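Local coordinates for putative iron-uptake ABC transport system,periplasmic iron-binding protein (Campylobacter jejuni, PDB 3E13) that binds ferric iron and probably delivers it, as the periplasmic component, to an ABC transporter for iron uptake, at residues A[9-14]-A[141-146]; A[177-182]-A[198-203]. All coordinates share one frame; numbering follows the deposited sequence.

Interaction 1. Residues A[9-14]-A[141-146]. With FE (Fe (III) ion), chain B.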
loop_
_atom_site.group_PDB
_atom_site.type_symbol
_atom_site.label_atom_id
_atom_site.label_comp_id
_atom_site.label_asym_id
_atom_site.label_seq_id
_atom_site.Cartn_x
_atom_site.Cartn_y
_atom_site.Cartn_z
ATOM N N ALA A 9 -0.586 -7.357 7.892
ATOM C CA ALA A 9 0.341 -7.370 6.794
ATOM C C ALA A 9 1.020 -6.008 6.594
ATOM O O ALA A 9 1.732 -5.821 5.638
ATOM C CB ALA A 9 -0.338 -7.856 5.502
ATOM N N ARG A 10 0.775 -5.073 7.510
ATOM C CA ARG A 10 1.603 -3.874 7.614
ATOM C C ARG A 10 3.011 -4.294 8.096
ATOM O O ARG A 10 3.234 -5.463 8.482
ATOM C CB ARG A 10 0.947 -2.821 8.507
ATOM C CG ARG A 10 -0.165 -2.098 7.795
ATOM C CD ARG A 10 -0.891 -1.080 8.650
ATOM N NE ARG A 10 -0.037 -0.024 9.180
ATOM C CZ ARG A 10 0.179 1.190 8.565
ATOM N NH1 ARG A 10 -0.377 1.498 7.391
ATOM N NH2 ARG A 10 0.947 2.091 9.188
ATOM N N HIS A 11 3.979 -3.401 8.007
ATOM C CA HIS A 11 5.368 -3.762 8.230
ATOM C C HIS A 11 6.169 -2.527 8.647
ATOM O O HIS A 11 7.217 -2.208 8.052
ATOM C CB HIS A 11 5.912 -4.418 6.938
ATOM C CG HIS A 11 5.372 -3.789 5.682
ATOM N ND1 HIS A 11 4.250 -4.260 5.033
ATOM C CD2 HIS A 11 5.779 -2.693 4.982
ATOM C CE1 HIS A 11 3.992 -3.473 3.988
ATOM N NE2 HIS A 11 4.923 -2.530 3.926
ATOM N N TYR A 12 5.644 -1.853 9.675
ATOM C CA TYR A 12 6.126 -0.538 10.085
ATOM C C TYR A 12 6.345 -0.437 11.579
ATOM O O TYR A 12 5.518 -0.884 12.382
ATOM C CB TYR A 12 5.119 0.533 9.679
ATOM C CG TYR A 12 4.697 0.434 8.231
ATOM C CD1 TYR A 12 3.384 0.086 7.893
ATOM C CD2 TYR A 12 5.602 0.565 7.207
ATOM C CE1 TYR A 12 2.973 -0.047 6.596
ATOM C CE2 TYR A 12 5.201 0.422 5.908
ATOM C CZ TYR A 12 3.909 0.138 5.580
ATOM O OH TYR A 12 3.606 0.002 4.240
ATOM N N ASN A 13 7.461 0.176 11.941
ATOM C CA ASN A 13 7.751 0.454 13.336
ATOM C C ASN A 13 6.757 1.382 13.977
ATOM O O ASN A 13 6.451 1.263 15.152
ATOM C CB ASN A 13 9.137 1.050 13.444
ATOM C CG ASN A 13 10.131 0.052 13.808
ATOM O OD1 ASN A 13 10.038 -1.120 13.388
ATOM N ND2 ASN A 13 11.067 0.446 14.656
ATOM N N ALA A 14 6.197 2.312 13.206
ATOM C CA ALA A 14 5.212 3.239 13.746
ATOM C C ALA A 14 3.997 2.569 14.346
ATOM O O ALA A 14 3.375 3.062 15.288
ATOM C CB ALA A 14 4.759 4.255 12.673
ATOM N N ALA A 141 4.048 -9.315 -4.863
ATOM C CA ALA A 141 3.803 -8.324 -3.814
ATOM C C ALA A 141 2.468 -7.643 -4.016
ATOM O O ALA A 141 2.141 -7.312 -5.173
ATOM C CB ALA A 141 4.868 -7.262 -3.826
ATOM N N PRO A 142 1.713 -7.429 -2.937
ATOM C CA PRO A 142 0.423 -6.716 -3.045
ATOM C C PRO A 142 0.515 -5.423 -3.849
ATOM O O PRO A 142 -0.369 -5.198 -4.672
ATOM C CB PRO A 142 0.020 -6.472 -1.598
ATOM C CG PRO A 142 0.653 -7.670 -0.840
ATOM C CD PRO A 142 1.942 -7.940 -1.567
ATOM N N TYR A 143 1.524 -4.602 -3.618
ATOM C CA TYR A 143 1.610 -3.325 -4.372
ATOM C C TYR A 143 1.703 -3.561 -5.872
ATOM O O TYR A 143 1.075 -2.859 -6.641
ATOM C CB TYR A 143 2.762 -2.438 -3.954
ATOM C CG TYR A 143 2.884 -2.269 -2.448
ATOM C CD1 TYR A 143 1.765 -2.223 -1.599
ATOM C CD2 TYR A 143 4.116 -2.094 -1.866
ATOM C CE1 TYR A 143 1.929 -2.107 -0.254
ATOM C CE2 TYR A 143 4.271 -1.925 -0.510
ATOM C CZ TYR A 143 3.161 -1.893 0.295
ATOM O OH TYR A 143 3.281 -1.852 1.665
ATOM N N SER A 144 2.377 -4.636 -6.278
ATOM C CA SER A 144 2.560 -4.916 -7.689
ATOM C C SER A 144 1.293 -5.463 -8.287
ATOM O O SER A 144 0.916 -5.073 -9.401
ATOM C CB SER A 144 3.677 -5.971 -7.917
ATOM O OG SER A 144 4.921 -5.541 -7.423
ATOM N N LYS A 145 0.645 -6.373 -7.566
ATOM C CA LYS A 145 -0.617 -6.984 -8.005
ATOM C C LYS A 145 -1.693 -5.908 -8.162
ATOM O O LYS A 145 -2.392 -5.882 -9.154
ATOM C CB LYS A 145 -1.063 -8.027 -7.036
ATOM C CG LYS A 145 -0.172 -9.218 -7.093
ATOM C CD LYS A 145 -0.648 -10.347 -6.262
ATOM C CE LYS A 145 -0.558 -10.075 -4.812
ATOM N NZ LYS A 145 -0.858 -11.351 -3.968
ATOM N N THR A 146 -1.792 -5.004 -7.203
ATOM C CA THR A 146 -2.812 -3.983 -7.243
ATOM C C THR A 146 -2.539 -2.920 -8.284
ATOM O O THR A 146 -3.457 -2.475 -8.943
ATOM C CB THR A 146 -3.054 -3.404 -5.859
ATOM O OG1 THR A 146 -3.609 -4.460 -5.033
ATOM C CG2 THR A 146 -4.076 -2.255 -5.901
HETATM FE FE FE B . 4.557 -0.734 2.712
#
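The iron site in the interdomain cleft of this periplasmic binding protein is built here from two directions: His11 and Tyr12, in the loop between strand 3-8 and helix 14-26, meet Tyr143 from the first turn of helix 142-155 across one ferric ion. His11 NE2 lies 2.2 Å from the iron, Tyr12 OH 1.9 Å and Tyr143 OH 2.0 Å; Tyr199 and Tyr200 supply the remaining protein ligands. The loop side chains and Tyr143 come from opposite directions, and the closest contacts between the segments are made by their ligand atoms. Tyr143 OH sits at the edge of the imidazole, close to its plane and 2.9 Å from His11 NE2, while Tyr12 OH is 3.2 Å from Tyr143 OH. Both spacings reflect ligation of a shared metal and not hydrogen bonding. A chi1 of 37° sets His11 CG between its backbone N and carbonyl carbon, and there ND1 donates to Ala9 O (3.0 Å, 145° at the hydrogen), which fixes the ring's rotation with NE2 turned to the iron. Within the loop, Tyr12 CD1 lies over one face of the Arg10 guanidinium; Tyr12 OH is also hydrogen-bonded outside the two segments, its main polar partner there being Arg102. With ND1 acting as donor, NE2 can offer its lone pair to the metal, and the ferric charge together with nearby arginines probably favours phenolate forms of the tyrosines.

Interaction 2. Residues A[177-182]-A[198-203]. With FE (Fe (III) ion), chain B.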
loop_
_atom_site.group_PDB
_atom_site.type_symbol
_atom_site.label_atom_id
_atom_site.label_comp_id
_atom_site.label_asym_id
_atom_site.label_seq_id
_atom_site.Cartn_x
_atom_site.Cartn_y
_atom_site.Cartn_z
ATOM N N GLY A 177 14.161 -7.851 -2.978
ATOM C CA GLY A 177 13.547 -7.185 -1.858
ATOM C C GLY A 177 12.453 -6.190 -2.220
ATOM O O GLY A 177 11.841 -6.276 -3.289
ATOM N N GLY A 178 12.177 -5.276 -1.298
ATOM C CA GLY A 178 10.995 -4.422 -1.392
ATOM C C GLY A 178 11.387 -3.015 -1.812
ATOM O O GLY A 178 12.519 -2.743 -2.198
ATOM N N ASP A 179 10.386 -2.149 -1.796
ATOM C CA ASP A 179 10.513 -0.776 -2.231
ATOM C C ASP A 179 11.800 -0.060 -1.787
ATOM O O ASP A 179 12.379 0.669 -2.574
ATOM C CB ASP A 179 9.307 0.030 -1.755
ATOM C CG ASP A 179 8.017 -0.282 -2.492
ATOM O OD1 ASP A 179 7.751 -1.477 -2.816
ATOM O OD2 ASP A 179 7.127 0.595 -2.683
ATOM N N ARG A 180 12.181 -0.192 -0.501
ATOM C CA ARG A 180 13.369 0.500 -0.020
ATOM C C ARG A 180 14.637 -0.030 -0.690
ATOM O O ARG A 180 15.638 0.684 -0.825
ATOM C CB ARG A 180 13.466 0.406 1.481
ATOM C CG ARG A 180 12.419 1.230 2.192
ATOM C CD ARG A 180 12.386 1.036 3.626
ATOM N NE ARG A 180 11.597 -0.140 3.871
ATOM C CZ ARG A 180 10.975 -0.426 4.991
ATOM N NH1 ARG A 180 11.026 0.400 6.022
ATOM N NH2 ARG A 180 10.259 -1.543 5.048
ATOM N N ASP A 181 14.625 -1.323 -1.033
ATOM C CA ASP A 181 15.734 -1.910 -1.774
ATOM C C ASP A 181 15.818 -1.404 -3.220
ATOM O O ASP A 181 16.910 -1.084 -3.722
ATOM C CB ASP A 181 15.642 -3.443 -1.671
ATOM C CG ASP A 181 15.575 -3.907 -0.236
ATOM O OD1 ASP A 181 16.533 -3.619 0.496
ATOM O OD2 ASP A 181 14.606 -4.539 0.260
ATOM N N GLN A 182 14.677 -1.280 -3.902
ATOM C CA GLN A 182 14.626 -0.686 -5.211
ATOM C C GLN A 182 15.133 0.755 -5.119
ATOM O O GLN A 182 15.880 1.190 -5.971
ATOM C CB GLN A 182 13.202 -0.708 -5.783
ATOM C CG GLN A 182 12.861 -2.088 -6.440
ATOM C CD GLN A 182 12.298 -3.074 -5.456
ATOM O OE1 GLN A 182 12.788 -4.247 -5.275
ATOM N NE2 GLN A 182 11.277 -2.661 -4.808
ATOM N N THR A 198 5.171 6.315 -1.991
ATOM C CA THR A 198 5.650 7.590 -1.539
ATOM C C THR A 198 6.176 7.602 -0.111
ATOM O O THR A 198 7.205 8.244 0.187
ATOM C CB THR A 198 4.522 8.634 -1.612
ATOM O OG1 THR A 198 3.278 8.073 -1.116
ATOM C CG2 THR A 198 4.232 9.113 -3.025
ATOM N N TYR A 199 5.460 6.933 0.795
ATOM C CA TYR A 199 5.816 6.988 2.216
ATOM C C TYR A 199 7.209 6.450 2.486
ATOM O O TYR A 199 7.868 6.864 3.402
ATOM C CB TYR A 199 4.756 6.324 3.115
ATOM C CG TYR A 199 4.501 4.908 2.776
ATOM C CD1 TYR A 199 5.262 3.907 3.346
ATOM C CD2 TYR A 199 3.540 4.568 1.830
ATOM C CE1 TYR A 199 5.090 2.616 2.977
ATOM C CE2 TYR A 199 3.353 3.256 1.457
ATOM C CZ TYR A 199 4.108 2.288 2.043
ATOM O OH TYR A 199 3.963 0.956 1.665
ATOM N N TYR A 200 7.675 5.506 1.658
ATOM C CA TYR A 200 9.041 5.006 1.871
ATOM C C TYR A 200 10.080 6.103 1.701
ATOM O O TYR A 200 11.116 6.061 2.372
ATOM C CB TYR A 200 9.408 3.834 0.929
ATOM C CG TYR A 200 8.619 2.576 1.275
ATOM C CD1 TYR A 200 8.805 1.944 2.479
ATOM C CD2 TYR A 200 7.706 2.011 0.367
ATOM C CE1 TYR A 200 8.084 0.788 2.809
ATOM C CE2 TYR A 200 6.969 0.916 0.692
ATOM C CZ TYR A 200 7.151 0.295 1.895
ATOM O OH TYR A 200 6.462 -0.809 2.249
ATOM N N ILE A 201 9.836 7.079 0.811
ATOM C CA ILE A 201 10.789 8.182 0.641
ATOM C C ILE A 201 10.868 8.978 1.943
ATOM O O ILE A 201 11.951 9.342 2.389
ATOM C CB ILE A 201 10.412 9.108 -0.567
ATOM C CG1 ILE A 201 10.442 8.278 -1.842
ATOM C CG2 ILE A 201 11.315 10.340 -0.618
ATOM C CD1 ILE A 201 9.931 8.986 -3.049
ATOM N N GLY A 202 9.723 9.209 2.584
ATOM C CA GLY A 202 9.730 9.811 3.891
ATOM C C GLY A 202 10.371 9.030 4.994
ATOM O O GLY A 202 11.079 9.593 5.822
ATOM N N LEU A 203 10.123 7.721 5.023
ATOM C CA LEU A 203 10.698 6.878 6.044
ATOM C C LEU A 203 12.219 6.917 5.914
ATOM O O LEU A 203 12.935 6.996 6.909
ATOM C CB LEU A 203 10.212 5.428 5.911
ATOM C CG LEU A 203 8.835 5.161 6.494
ATOM C CD1 LEU A 203 8.319 3.785 6.102
ATOM C CD2 LEU A 203 8.825 5.324 7.959
HETATM FE FE FE B . 4.557 -0.734 2.712
#
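Tyr200, on the first turn of helix 198-205, packs against Asp179 and Arg180 at the start of helix 179-188; strand 193-197 lies between the two helices in the chain, a helix-strand-helix succession, and the second helix carries the tyrosine pair of the iron site. Metal coordination comes from Tyr199 OH at 2.1 Å and Tyr200 OH at 2.0 Å from the ferric ion. The iron lies in the plane of the Tyr199 ring at its edge, and Tyr199 CE1 stands over the centre of the Tyr200 ring, 3.2 Å above its plane. A hydrogen bond within 177-182 runs from Gly178 N, at the N-cap position, to the side-chain oxygen Asp181 OD2 (3.0 Å). Salt bridges from Asp179 to Arg104 and Arg137 hold its carboxylate, so it is probably ionised beside the Tyr200 ring. Van der Waals contact joins the helices: Asp179 CB approaches Tyr200 CD2 to 3.3 Å, with the carboxylate and ring planes 56° apart. Arg180 crosses Tyr200 at about a right angle. Its chain bends at chi3 (-83°), which brings one guanidinium face to Tyr200 CE1, off the centre of the group; the guanidinium and ring planes are 44° apart, with Arg180 CZ 3.8 Å from Tyr200 CE1.

Interaction 1 precedes interaction 2 along the chain; their centres are about 11 Å apart, and both bind the same ferric ion. Together they complete its five protein ligands, one histidine and four tyrosines. Tyr12 OH and Tyr199 OH approach to 2.8 Å, and His11 NE2 and Tyr200 OH to 2.9 Å. The ligands come from the loop after strand 3-8 and from the N-terminal turns of helices 142-155 and 198-205, the latter following strand 193-197, which pairs with the long strand 97-109. Widely separated parts of the sequence thus converge on the iron between the lobes, consistent with the hinged closure of solute-binding proteins around their cargo.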